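Local coordinates for protein GLB-12 (Caenorhabditis elegans, PDB 4BJA) that binds a heme b whose iron is held by two axial histidines, and probably acts in redox signalling, at residues E42-L47 / E154-F159; T161-L166 / Y183-I188; I57-V62 / A81-M86; E25-L30 / L196-S201. The protein carries 1 engineered substitution. All blocks are in the same frame, centred on the assembly; numbering follows the deposited sequence.

Interaction 1. Residues E42-L47 / E154-F159; sequences ETWQRL and ERLIPF
W44, L47, L156 and F159 meet where two helices of the globin fold, 34-46 and 144-160, lie against each other, and the side chains meet through apolar groups. The indole of W44 presents its six-membered ring edge-on: CD1 of L156 lies near the plane of the ring and 4.1 Å from CZ3 of W44, the two side chains crossing at about a right angle. With CG of W44 anti to the backbone N (chi1 174°), the ring extends across to the second helix. Its NE1 is turned elsewhere and bonds to OE1 of E101, while M100 and Y97 of helix 87-108 also pack on the indole. Tryptophan suits this place, since its broad ring can pack against several helices and still give its buried N-H a partner.

The branched leucine L156 serves two neighbours at once. While CD1 goes to the indole, CD2 turns to L47 and stands 4.0 Å from its CD2. L47, in the turn after helix 34-46, splits its own methyl groups likewise. The phenyl ring of F159 swings clear of L47 and packs on I53, leaving its backbone and CB to be met: CD1 of L47 lies 3.7 Å from the carbonyl O of F159.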
loop_
_atom_site.group_PDB
_atom_site.type_symbol
_atom_site.label_atom_id
_atom_site.label_comp_id
_atom_site.label_asym_id
_atom_site.label_seq_id
_atom_site.Cartn_x
_atom_site.Cartn_y
_atom_site.Cartn_z
ATOM N N GLU A 42 19.362 9.233 6.812
ATOM C CA GLU A 42 20.615 10.027 6.712
ATOM C C GLU A 42 20.353 11.364 6.021
ATOM O O GLU A 42 20.845 12.385 6.478
ATOM C CB GLU A 42 21.693 9.248 5.995
ATOM C CG GLU A 42 22.199 8.042 6.786
ATOM C CD GLU A 42 23.503 7.462 6.238
ATOM O OE1 GLU A 42 23.742 7.550 5.016
ATOM O OE2 GLU A 42 24.290 6.885 7.029
ATOM N N THR A 43 19.560 11.346 4.944
ATOM C CA THR A 43 19.222 12.608 4.273
ATOM C C THR A 43 18.404 13.561 5.164
ATOM O O THR A 43 18.636 14.766 5.141
ATOM C CB THR A 43 18.568 12.417 2.913
ATOM O OG1 THR A 43 17.432 11.573 3.066
ATOM C CG2 THR A 43 19.566 11.770 1.931
ATOM N N TRP A 44 17.438 13.053 5.921
ATOM C CA TRP A 44 16.690 13.867 6.839
ATOM C C TRP A 44 17.610 14.463 7.906
ATOM O O TRP A 44 17.479 15.645 8.282
ATOM C CB TRP A 44 15.593 13.033 7.476
ATOM C CG TRP A 44 14.806 13.743 8.573
ATOM C CD1 TRP A 44 14.987 13.618 9.927
ATOM C CD2 TRP A 44 13.692 14.630 8.398
ATOM N NE1 TRP A 44 14.077 14.391 10.598
ATOM C CE2 TRP A 44 13.271 15.033 9.692
ATOM C CE3 TRP A 44 13.022 15.148 7.266
ATOM C CZ2 TRP A 44 12.168 15.894 9.903
ATOM C CZ3 TRP A 44 11.958 16.015 7.477
ATOM C CH2 TRP A 44 11.527 16.376 8.783
ATOM N N GLN A 45 18.530 13.640 8.436
ATOM C CA GLN A 45 19.470 14.132 9.439
ATOM C C GLN A 45 20.477 15.186 8.962
ATOM O O GLN A 45 20.969 15.968 9.781
ATOM C CB GLN A 45 20.224 12.951 10.029
ATOM C CG GLN A 45 19.312 12.197 10.948
ATOM C CD GLN A 45 20.098 11.249 11.774
ATOM O OE1 GLN A 45 20.742 10.350 11.232
ATOM N NE2 GLN A 45 20.071 11.437 13.090
ATOM N N ARG A 46 20.802 15.181 7.669
ATOM C CA ARG A 46 21.732 16.146 7.064
ATOM C C ARG A 46 21.139 17.550 7.138
ATOM O O ARG A 46 21.877 18.552 7.174
ATOM C CB ARG A 46 21.923 15.854 5.585
ATOM C CG ARG A 46 22.792 14.720 5.136
ATOM C CD ARG A 46 22.659 14.690 3.566
ATOM N NE ARG A 46 23.172 13.550 2.780
ATOM C CZ ARG A 46 23.954 12.556 3.218
ATOM N NH1 ARG A 46 24.352 12.489 4.482
ATOM N NH2 ARG A 46 24.351 11.613 2.367
ATOM N N LEU A 47 19.811 17.639 7.163
ATOM C CA LEU A 47 19.142 18.944 7.236
ATOM C C LEU A 47 19.521 19.748 8.481
ATOM O O LEU A 47 19.544 19.230 9.600
ATOM C CB LEU A 47 17.632 18.759 7.211
ATOM C CG LEU A 47 16.793 18.781 5.910
ATOM C CD1 LEU A 47 17.525 18.615 4.571
ATOM C CD2 LEU A 47 15.570 17.884 6.079
ATOM N N GLU A 154 7.419 18.601 -3.567
ATOM C CA GLU A 154 7.987 19.655 -4.416
ATOM C C GLU A 154 9.052 20.514 -3.716
ATOM O O GLU A 154 9.999 20.963 -4.336
ATOM C CB GLU A 154 6.818 20.576 -4.885
ATOM C CG GLU A 154 5.817 19.880 -5.786
ATOM C CD GLU A 154 6.491 19.020 -6.930
ATOM O OE1 GLU A 154 7.238 19.556 -7.795
ATOM O OE2 GLU A 154 6.268 17.790 -6.962
ATOM N N ARG A 155 8.869 20.757 -2.411
ATOM C CA ARG A 155 9.674 21.718 -1.649
ATOM C C ARG A 155 10.727 21.087 -0.731
ATOM O O ARG A 155 11.835 21.599 -0.609
ATOM C CB ARG A 155 8.747 22.607 -0.809
ATOM C CG ARG A 155 7.737 23.430 -1.615
ATOM C CD ARG A 155 8.351 24.744 -2.087
ATOM N NE ARG A 155 8.368 25.748 -1.022
ATOM C CZ ARG A 155 9.443 26.436 -0.638
ATOM N NH1 ARG A 155 10.613 26.251 -1.235
ATOM N NH2 ARG A 155 9.340 27.324 0.340
ATOM N N LEU A 156 10.390 19.976 -0.068
ATOM C CA LEU A 156 11.370 19.366 0.847
ATOM C C LEU A 156 12.472 18.642 0.102
ATOM O O LEU A 156 13.648 18.732 0.512
ATOM C CB LEU A 156 10.628 18.374 1.733
ATOM C CG LEU A 156 11.217 17.992 3.096
ATOM C CD1 LEU A 156 10.994 16.562 3.562
ATOM C CD2 LEU A 156 12.409 18.753 3.737
ATOM N N ILE A 157 12.131 17.967 -1.000
ATOM C CA ILE A 157 13.126 17.126 -1.683
ATOM C C ILE A 157 14.356 17.918 -2.183
ATOM O O ILE A 157 15.490 17.471 -2.025
ATOM C CB ILE A 157 12.492 16.243 -2.791
ATOM C CG1 ILE A 157 11.577 15.228 -2.102
ATOM C CG2 ILE A 157 13.623 15.572 -3.672
ATOM C CD1 ILE A 157 10.862 14.276 -3.044
ATOM N N PRO A 158 14.164 19.120 -2.752
ATOM C CA PRO A 158 15.370 19.883 -3.104
ATOM C C PRO A 158 16.274 20.264 -1.939
ATOM O O PRO A 158 17.492 20.386 -2.164
ATOM C CB PRO A 158 14.786 21.151 -3.771
ATOM C CG PRO A 158 13.525 20.681 -4.389
ATOM C CD PRO A 158 12.959 19.678 -3.398
ATOM N N PHE A 159 15.743 20.451 -0.713
ATOM C CA PHE A 159 16.615 20.608 0.462
ATOM C C PHE A 159 17.359 19.290 0.746
ATOM O O PHE A 159 18.567 19.302 1.052
ATOM C CB PHE A 159 15.817 21.013 1.715
ATOM C CG PHE A 159 15.275 22.409 1.664
ATOM C CD1 PHE A 159 16.143 23.499 1.807
ATOM C CD2 PHE A 159 13.930 22.646 1.509
ATOM C CE1 PHE A 159 15.655 24.819 1.760
ATOM C CE2 PHE A 159 13.431 23.975 1.453
ATOM C CZ PHE A 159 14.303 25.042 1.581
#

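Interaction 2. Residues T161-L166 / Y183-I188; sequences TGEQEL and YTTSQI
T161 meets T185 and I188 through its methyl group, and these apolar touches make up most of the direct contact. CG2 of T161 lies 3.8 Å from CG2 of T185 and equally far from CG2 of I188, touching two residues that stand nearly one turn apart on helix 185-214. The T161 and T185 side chains cross at about a right angle. I188 brings a beta-branched, purely apolar surface to the buried side, where it also packs on T43. At the more open side, the carboxylate of E163 lies against the methyl of T185, OE2 being 3.7 Å from CG2.

One water bridges the segments: it donates to the carbonyl O of T161 and is hydrogen-bonded to OG1 of T185, 2.6 Å away. Threonine suits both positions because it offers a methyl for packing and a hydroxyl for bonding.

Within 161-166, a chi1 of 59° sets OG1 of T161 between its backbone N and carbonyl carbon, where it accepts from the backbone N of E163 in an ST turn. OG1 of T161 also lies 2.6 Å from OE1 of E163 in a hydrogen bond, approached from the anti side, 25° out of the carboxylate plane; the carbonyl O of P158 is a rival acceptor for its one proton. G162, with positive phi, ends helix 144-160 in a Schellman motif.

At the start of helix 185-214, T184 and Q187 form a capping box: N of Q187 bonds to OG1 of T184, and N of T184 reaches OE1 of Q187 from above the plane of its amide. A Schellman C-terminus and a capping-box N-terminus, two classic helix-end motifs, thus flank the contact where the last helices of the globin fold meet.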
loop_
_atom_site.group_PDB
_atom_site.type_symbol
_atom_site.label_atom_id
_atom_site.label_comp_id
_atom_site.label_asym_id
_atom_site.label_seq_id
_atom_site.Cartn_x
_atom_site.Cartn_y
_atom_site.Cartn_z
ATOM N N THR A 161 18.248 16.941 -1.244
ATOM C CA THR A 161 19.254 16.607 -2.233
ATOM C C THR A 161 20.427 17.594 -2.185
ATOM O O THR A 161 21.491 17.372 -2.810
ATOM C CB THR A 161 18.698 16.636 -3.659
ATOM O OG1 THR A 161 18.188 17.947 -3.945
ATOM C CG2 THR A 161 17.601 15.562 -3.869
ATOM N N GLY A 162 20.232 18.684 -1.446
ATOM C CA GLY A 162 21.224 19.741 -1.406
ATOM C C GLY A 162 21.122 20.664 -2.617
ATOM O O GLY A 162 21.957 21.532 -2.779
ATOM N N GLU A 163 20.169 20.466 -3.499
ATOM C CA GLU A 163 19.977 21.344 -4.634
ATOM C C GLU A 163 19.511 22.736 -4.206
ATOM O O GLU A 163 19.714 23.673 -4.925
ATOM C CB GLU A 163 18.952 20.794 -5.577
ATOM C CG GLU A 163 19.235 19.526 -6.262
ATOM C CD GLU A 163 17.956 18.922 -6.850
ATOM O OE1 GLU A 163 16.994 18.545 -6.119
ATOM O OE2 GLU A 163 17.892 18.858 -8.073
ATOM N N GLN A 164 18.905 22.829 -3.031
ATOM C CA GLN A 164 18.428 24.089 -2.419
ATOM C C GLN A 164 18.925 24.225 -0.975
ATOM O O GLN A 164 19.141 23.223 -0.307
ATOM C CB GLN A 164 16.884 24.116 -2.428
ATOM C CG GLN A 164 16.281 25.466 -2.763
ATOM C CD GLN A 164 14.752 25.494 -2.684
ATOM O OE1 GLN A 164 14.196 26.210 -1.868
ATOM N NE2 GLN A 164 14.084 24.760 -3.550
ATOM N N GLU A 165 19.091 25.467 -0.484
ATOM C CA GLU A 165 19.632 25.723 0.869
ATOM C C GLU A 165 18.783 26.691 1.712
ATOM O O GLU A 165 17.992 27.457 1.177
ATOM C CB GLU A 165 21.075 26.263 0.753
ATOM C CG GLU A 165 22.120 25.216 0.341
ATOM C CD GLU A 165 23.134 25.726 -0.696
ATOM O OE1 GLU A 165 22.722 26.437 -1.651
ATOM O OE2 GLU A 165 24.342 25.395 -0.569
ATOM N N LEU A 166 18.986 26.696 3.027
ATOM C CA LEU A 166 18.105 27.432 3.928
ATOM C C LEU A 166 18.840 28.452 4.809
ATOM O O LEU A 166 18.422 29.618 4.911
ATOM C CB LEU A 166 17.323 26.436 4.783
ATOM C CG LEU A 166 15.993 26.800 5.458
ATOM C CD1 LEU A 166 16.205 27.123 6.926
ATOM C CD2 LEU A 166 15.247 27.907 4.717
ATOM N N TYR A 183 25.031 8.930 -2.178
ATOM C CA TYR A 183 23.689 9.049 -2.747
ATOM C C TYR A 183 23.622 10.048 -3.889
ATOM O O TYR A 183 24.145 11.154 -3.780
ATOM C CB TYR A 183 22.691 9.489 -1.691
ATOM C CG TYR A 183 22.619 8.640 -0.462
ATOM C CD1 TYR A 183 22.543 7.251 -0.541
ATOM C CD2 TYR A 183 22.622 9.230 0.782
ATOM C CE1 TYR A 183 22.471 6.483 0.620
ATOM C CE2 TYR A 183 22.546 8.480 1.940
ATOM C CZ TYR A 183 22.473 7.112 1.851
ATOM O OH TYR A 183 22.393 6.398 3.036
ATOM N N THR A 184 22.983 9.662 -4.984
ATOM C CA THR A 184 22.798 10.606 -6.079
ATOM C C THR A 184 21.489 11.350 -5.888
ATOM O O THR A 184 20.609 10.908 -5.138
ATOM C CB THR A 184 22.718 9.941 -7.453
ATOM O OG1 THR A 184 21.533 9.127 -7.549
ATOM C CG2 THR A 184 23.983 9.120 -7.732
ATOM N N THR A 185 21.369 12.464 -6.591
ATOM C CA THR A 185 20.155 13.273 -6.544
ATOM C C THR A 185 18.942 12.477 -6.998
ATOM O O THR A 185 17.857 12.557 -6.390
ATOM C CB THR A 185 20.329 14.566 -7.403
ATOM O OG1 THR A 185 21.354 15.382 -6.822
ATOM C CG2 THR A 185 19.041 15.365 -7.434
ATOM N N SER A 186 19.121 11.685 -8.053
ATOM C CA SER A 186 18.051 10.852 -8.547
ATOM C C SER A 186 17.623 9.803 -7.526
ATOM O O SER A 186 16.422 9.580 -7.328
ATOM C CB SER A 186 18.460 10.190 -9.879
ATOM O OG SER A 186 17.462 9.265 -10.232
ATOM N N GLN A 187 18.594 9.167 -6.874
ATOM C CA GLN A 187 18.289 8.210 -5.815
ATOM C C GLN A 187 17.480 8.840 -4.691
ATOM O O GLN A 187 16.480 8.281 -4.267
ATOM C CB GLN A 187 19.560 7.683 -5.189
ATOM C CG GLN A 187 20.197 6.545 -5.902
ATOM C CD GLN A 187 21.613 6.350 -5.405
ATOM O OE1 GLN A 187 21.940 6.727 -4.282
ATOM N NE2 GLN A 187 22.461 5.765 -6.247
ATOM N N ILE A 188 17.943 9.990 -4.190
ATOM C CA ILE A 188 17.313 10.605 -3.041
ATOM C C ILE A 188 15.885 11.014 -3.421
ATOM O O ILE A 188 14.932 10.813 -2.661
ATOM C CB ILE A 188 18.116 11.842 -2.569
ATOM C CG1 ILE A 188 19.487 11.411 -2.037
ATOM C CG2 ILE A 188 17.411 12.575 -1.462
ATOM C CD1 ILE A 188 20.414 12.616 -1.807
HETATM O O HOH W 1 21.980 15.146 -4.304
#

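Interaction 3. Residues I57-V62 / A81-M86; sequences IFLDIV and AAMLKM
L59 and V62, on one face of helix 50-65, receive M83 and L84 from the connection that leads into helix 87-108 of the globin fold. L59 works with both branches. Its chi1 of -73° places CG beside the backbone N, and from there CD2 reaches CB of M83 at 3.7 Å while CD1 meets L84, 3.9 Å from its CD1. L59 and L84 cross at about a right angle, so CD1 of L59 sits against CG and both methyls of L84. A leucine fits here because its fork can address two consecutive residues.

M83 is stretched out: chi2 near 180° carries SD past L59 toward V62, and chi3 continues the extended line to CE. The chain runs antiparallel to the V62 side chain. Unbranched methionine can lie alongside its neighbours, and V75, A78 and K70 also touch it.

From helix 87-108, F89 packs on both L59 and V62. The V62 side chain is about 8 Å from that of H92, an axial ligand of the heme iron, consistent with a place in the shell behind the heme pocket. SD of M83 touches two methyl groups from directions roughly at right angles, CD2 of L59 and CG2 of V62, each 3.9 Å away.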
loop_
_atom_site.group_PDB
_atom_site.type_symbol
_atom_site.label_atom_id
_atom_site.label_comp_id
_atom_site.label_asym_id
_atom_site.label_seq_id
_atom_site.Cartn_x
_atom_site.Cartn_y
_atom_site.Cartn_z
ATOM N N ILE A 57 7.354 25.269 4.717
ATOM C CA ILE A 57 6.512 24.546 3.777
ATOM C C ILE A 57 5.022 24.653 4.173
ATOM O O ILE A 57 4.165 24.862 3.317
ATOM C CB ILE A 57 7.003 23.086 3.561
ATOM C CG1 ILE A 57 8.400 23.114 2.915
ATOM C CG2 ILE A 57 5.960 22.256 2.677
ATOM C CD1 ILE A 57 9.136 21.796 2.863
ATOM N N PHE A 58 4.688 24.525 5.464
ATOM C CA PHE A 58 3.326 24.735 5.882
ATOM C C PHE A 58 2.874 26.178 5.624
ATOM O O PHE A 58 1.714 26.391 5.307
ATOM C CB PHE A 58 3.096 24.324 7.355
ATOM C CG PHE A 58 2.647 22.914 7.459
ATOM C CD1 PHE A 58 1.338 22.573 7.131
ATOM C CD2 PHE A 58 3.571 21.913 7.800
ATOM C CE1 PHE A 58 0.890 21.213 7.228
ATOM C CE2 PHE A 58 3.132 20.562 7.875
ATOM C CZ PHE A 58 1.824 20.227 7.597
ATOM N N LEU A 59 3.779 27.141 5.761
ATOM C CA LEU A 59 3.388 28.533 5.424
ATOM C C LEU A 59 3.018 28.604 3.934
ATOM O O LEU A 59 1.969 29.137 3.579
ATOM C CB LEU A 59 4.486 29.526 5.769
ATOM C CG LEU A 59 4.674 29.812 7.268
ATOM C CD1 LEU A 59 5.939 30.631 7.506
ATOM C CD2 LEU A 59 3.461 30.517 7.873
ATOM N N ASP A 60 3.831 28.011 3.061
ATOM C CA ASP A 60 3.417 27.936 1.636
ATOM C C ASP A 60 2.084 27.205 1.412
ATOM O O ASP A 60 1.251 27.641 0.657
ATOM C CB ASP A 60 4.496 27.240 0.813
ATOM C CG ASP A 60 5.740 28.070 0.659
ATOM O OD1 ASP A 60 5.761 29.244 1.080
ATOM O OD2 ASP A 60 6.734 27.533 0.095
ATOM N N ILE A 61 1.870 26.070 2.077
ATOM C CA ILE A 61 0.625 25.350 1.925
ATOM C C ILE A 61 -0.612 26.215 2.230
ATOM O O ILE A 61 -1.563 26.271 1.426
ATOM C CB ILE A 61 0.597 24.121 2.858
ATOM C CG1 ILE A 61 1.580 23.058 2.301
ATOM C CG2 ILE A 61 -0.832 23.542 2.939
ATOM C CD1 ILE A 61 1.863 21.908 3.315
ATOM N N VAL A 62 -0.622 26.862 3.398
ATOM C CA VAL A 62 -1.818 27.586 3.805
ATOM C C VAL A 62 -1.936 28.946 3.112
ATOM O O VAL A 62 -3.035 29.444 2.923
ATOM C CB VAL A 62 -1.954 27.728 5.329
ATOM C CG1 VAL A 62 -1.870 26.311 5.953
ATOM C CG2 VAL A 62 -0.928 28.657 5.891
ATOM N N ALA A 81 3.670 36.354 8.545
ATOM C CA ALA A 81 4.718 36.532 9.560
ATOM C C ALA A 81 4.355 36.221 11.038
ATOM O O ALA A 81 5.268 36.030 11.862
ATOM C CB ALA A 81 5.373 37.942 9.430
ATOM N N ALA A 82 3.067 36.156 11.371
ATOM C CA ALA A 82 2.629 35.772 12.732
ATOM C C ALA A 82 2.144 34.333 12.887
ATOM O O ALA A 82 1.889 33.877 14.023
ATOM C CB ALA A 82 1.518 36.694 13.210
ATOM N N MET A 83 1.964 33.641 11.764
ATOM C CA MET A 83 1.294 32.345 11.794
ATOM C C MET A 83 2.025 31.305 12.604
ATOM O O MET A 83 1.367 30.487 13.236
ATOM C CB MET A 83 1.120 31.807 10.375
ATOM C CG MET A 83 0.035 32.540 9.613
ATOM S SD MET A 83 -0.204 31.809 7.996
ATOM C CE MET A 83 -1.353 33.037 7.353
ATOM N N LEU A 84 3.361 31.306 12.555
ATOM C CA LEU A 84 4.130 30.255 13.234
ATOM C C LEU A 84 3.860 30.259 14.747
ATOM O O LEU A 84 4.016 29.235 15.413
ATOM C CB LEU A 84 5.622 30.416 12.971
ATOM C CG LEU A 84 5.974 30.284 11.485
ATOM C CD1 LEU A 84 7.377 30.824 11.178
ATOM C CD2 LEU A 84 5.875 28.836 11.074
ATOM N N LYS A 85 3.432 31.405 15.269
ATOM C CA LYS A 85 3.106 31.514 16.709
ATOM C C LYS A 85 1.691 31.153 17.113
ATOM O O LYS A 85 1.381 31.022 18.294
ATOM C CB LYS A 85 3.409 32.917 17.196
ATOM C CG LYS A 85 4.867 33.281 17.127
ATOM C CD LYS A 85 5.223 34.168 18.340
ATOM C CE LYS A 85 6.705 34.541 18.358
ATOM N NZ LYS A 85 7.037 35.417 17.196
ATOM N N MET A 86 0.807 31.021 16.160
ATOM C CA MET A 86 -0.567 30.690 16.460
ATOM C C MET A 86 -0.651 29.212 16.836
ATOM O O MET A 86 0.056 28.374 16.252
ATOM C CB MET A 86 -1.444 30.961 15.245
ATOM C CG MET A 86 -1.442 32.442 14.870
ATOM S SD MET A 86 -2.080 33.486 16.206
ATOM C CE MET A 86 -3.807 33.147 16.081
#

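Interaction 4. Residues E25-L30 / L196-S201; sequences ENPFDL and LNTVIS
The short helix 27-30 that precedes the main helices of the chain packs against the middle of helix 185-214, and the contact centres on F28 and T198. CG2 of T198 sits over one face of the phenyl ring in a CH-pi contact, 3.6 Å from the ring centroid and 16° off the ring normal. The two side chains run past each other in opposite directions. CG2 of T198 is anti to its own backbone N, which aims the methyl at the ring, while OG1 turns back to bond the carbonyl O of K194 in its own helix. Threonine therefore buries its hydroxyl within the helix and leaves a methyl for the aromatic face.

The same methyl also touches the proline, with CB of P27 3.8 Å from CG2 of T198. At the ring edge, near its plane, CG2 of V199 approaches CE1 of F28 at 4.0 Å. The side chain of V199 is about 5 Å from the bound heme, so in this globin fold the ring probably backs a residue near the heme pocket; L107 and V120 pack on the ring as well.

N26 is the N-cap of the short helix. Its OD1 accepts from N of F28 at 2.9 Å, the donor tilted 26° from the carbonyl plane, and proline follows comfortably in the first turn, where no backbone N-H is needed. The second subunit adds packing here: its T198 lies on L30, and its S24 on N197.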
loop_
_atom_site.group_PDB
_atom_site.type_symbol
_atom_site.label_atom_id
_atom_site.label_comp_id
_atom_site.label_asym_id
_atom_site.label_seq_id
_atom_site.Cartn_x
_atom_site.Cartn_y
_atom_site.Cartn_z
ATOM N N GLU A 25 2.800 -7.605 4.749
ATOM C CA GLU A 25 2.290 -6.797 3.640
ATOM C C GLU A 25 2.560 -5.316 3.864
ATOM O O GLU A 25 2.103 -4.478 3.108
ATOM C CB GLU A 25 0.791 -7.033 3.439
ATOM C CG GLU A 25 0.487 -8.481 3.070
ATOM C CD GLU A 25 0.146 -9.368 4.273
ATOM O OE1 GLU A 25 0.452 -9.032 5.393
ATOM O OE2 GLU A 25 -0.440 -10.432 4.074
ATOM N N ASN A 26 3.348 -5.016 4.884
ATOM C CA ASN A 26 3.647 -3.595 5.259
ATOM C C ASN A 26 4.257 -2.858 4.050
ATOM O O ASN A 26 5.306 -3.240 3.590
ATOM C CB ASN A 26 4.710 -3.700 6.371
ATOM C CG ASN A 26 5.125 -2.393 6.951
ATOM O OD1 ASN A 26 5.083 -1.329 6.302
ATOM N ND2 ASN A 26 5.599 -2.456 8.186
ATOM N N PRO A 27 3.617 -1.787 3.544
ATOM C CA PRO A 27 4.112 -1.198 2.289
ATOM C C PRO A 27 5.429 -0.481 2.484
ATOM O O PRO A 27 6.137 -0.271 1.529
ATOM C CB PRO A 27 3.002 -0.221 1.876
ATOM C CG PRO A 27 2.338 0.147 3.198
ATOM C CD PRO A 27 2.365 -1.172 3.996
ATOM N N PHE A 28 5.767 -0.129 3.726
ATOM C CA PHE A 28 7.051 0.491 3.969
ATOM C C PHE A 28 8.165 -0.529 3.849
ATOM O O PHE A 28 9.323 -0.177 3.643
ATOM C CB PHE A 28 7.086 1.188 5.348
ATOM C CG PHE A 28 6.199 2.360 5.423
ATOM C CD1 PHE A 28 6.618 3.559 4.850
ATOM C CD2 PHE A 28 4.931 2.271 5.995
ATOM C CE1 PHE A 28 5.763 4.669 4.869
ATOM C CE2 PHE A 28 4.067 3.368 6.023
ATOM C CZ PHE A 28 4.508 4.580 5.447
ATOM N N ASP A 29 7.837 -1.803 4.020
ATOM C CA ASP A 29 8.848 -2.805 3.749
ATOM C C ASP A 29 8.875 -3.172 2.286
ATOM O O ASP A 29 9.916 -3.585 1.800
ATOM C CB ASP A 29 8.626 -4.038 4.645
ATOM C CG ASP A 29 9.797 -5.030 4.566
ATOM O OD1 ASP A 29 10.955 -4.627 4.299
ATOM O OD2 ASP A 29 9.538 -6.240 4.737
ATOM N N LEU A 30 7.752 -3.049 1.582
ATOM C CA LEU A 30 7.694 -3.415 0.162
ATOM C C LEU A 30 8.216 -2.353 -0.802
ATOM O O LEU A 30 8.896 -2.665 -1.794
ATOM C CB LEU A 30 6.256 -3.791 -0.207
ATOM C CG LEU A 30 5.660 -4.911 0.655
ATOM C CD1 LEU A 30 4.247 -5.183 0.162
ATOM C CD2 LEU A 30 6.515 -6.191 0.637
ATOM N N LEU A 196 7.114 9.213 0.670
ATOM C CA LEU A 196 6.044 10.178 0.943
ATOM C C LEU A 196 4.715 9.731 0.302
ATOM O O LEU A 196 3.629 9.955 0.877
ATOM C CB LEU A 196 6.486 11.561 0.485
ATOM C CG LEU A 196 7.572 12.180 1.373
ATOM C CD1 LEU A 196 7.977 13.484 0.756
ATOM C CD2 LEU A 196 7.083 12.429 2.773
ATOM N N ASN A 197 4.781 9.100 -0.877
ATOM C CA ASN A 197 3.577 8.524 -1.476
ATOM C C ASN A 197 2.970 7.390 -0.653
ATOM O O ASN A 197 1.756 7.248 -0.582
ATOM C CB ASN A 197 3.845 8.100 -2.929
ATOM C CG ASN A 197 3.865 9.338 -3.847
ATOM O OD1 ASN A 197 2.965 10.167 -3.752
ATOM N ND2 ASN A 197 4.831 9.456 -4.709
ATOM N N THR A 198 3.828 6.621 -0.008
ATOM C CA THR A 198 3.334 5.562 0.878
ATOM C C THR A 198 2.707 6.182 2.139
ATOM O O THR A 198 1.706 5.671 2.633
ATOM C CB THR A 198 4.462 4.564 1.247
ATOM O OG1 THR A 198 4.985 4.025 0.017
ATOM C CG2 THR A 198 3.932 3.429 2.094
ATOM N N VAL A 199 3.278 7.290 2.648
ATOM C CA VAL A 199 2.626 7.959 3.758
ATOM C C VAL A 199 1.229 8.449 3.340
ATOM O O VAL A 199 0.233 8.230 4.039
ATOM C CB VAL A 199 3.487 9.123 4.287
ATOM C CG1 VAL A 199 2.682 9.940 5.298
ATOM C CG2 VAL A 199 4.817 8.527 4.922
ATOM N N ILE A 200 1.133 9.048 2.157
ATOM C CA ILE A 200 -0.192 9.483 1.671
ATOM C C ILE A 200 -1.162 8.309 1.582
ATOM O O ILE A 200 -2.280 8.389 2.069
ATOM C CB ILE A 200 -0.107 10.102 0.271
ATOM C CG1 ILE A 200 0.679 11.409 0.339
ATOM C CG2 ILE A 200 -1.552 10.410 -0.241
ATOM C CD1 ILE A 200 1.094 11.969 -1.074
ATOM N N SER A 201 -0.741 7.208 0.956
ATOM C CA SER A 201 -1.695 6.118 0.746
ATOM C C SER A 201 -2.162 5.527 2.092
ATOM O O SER A 201 -3.352 5.244 2.251
ATOM C CB SER A 201 -1.111 5.057 -0.147
ATOM O OG SER A 201 -0.115 4.373 0.540
#

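In the fold
From the N terminus, helix 27-30 opens the widest loop, which interaction 4 closes on helix 185-214, the last helix of the model; the other three contacts all fall within it. Helix 34-46 starts the next loop, closed by interaction 1 on helix 144-160. Inside that, interaction 3 closes a short loop between helix 50-65 and the approach to helix 87-108. Interaction 2 follows in series, spanning the link from helix 144-160 to helix 185-214. No loops cross. Interactions 1 and 2 touch through E42 and Y183 and through P158 and Q164, while a salt bridge of R155 with D60, seen in one conformer of the arginine, links interactions 1 and 3. Interactions 3 and 4 lie on opposite sides of the chain's centre.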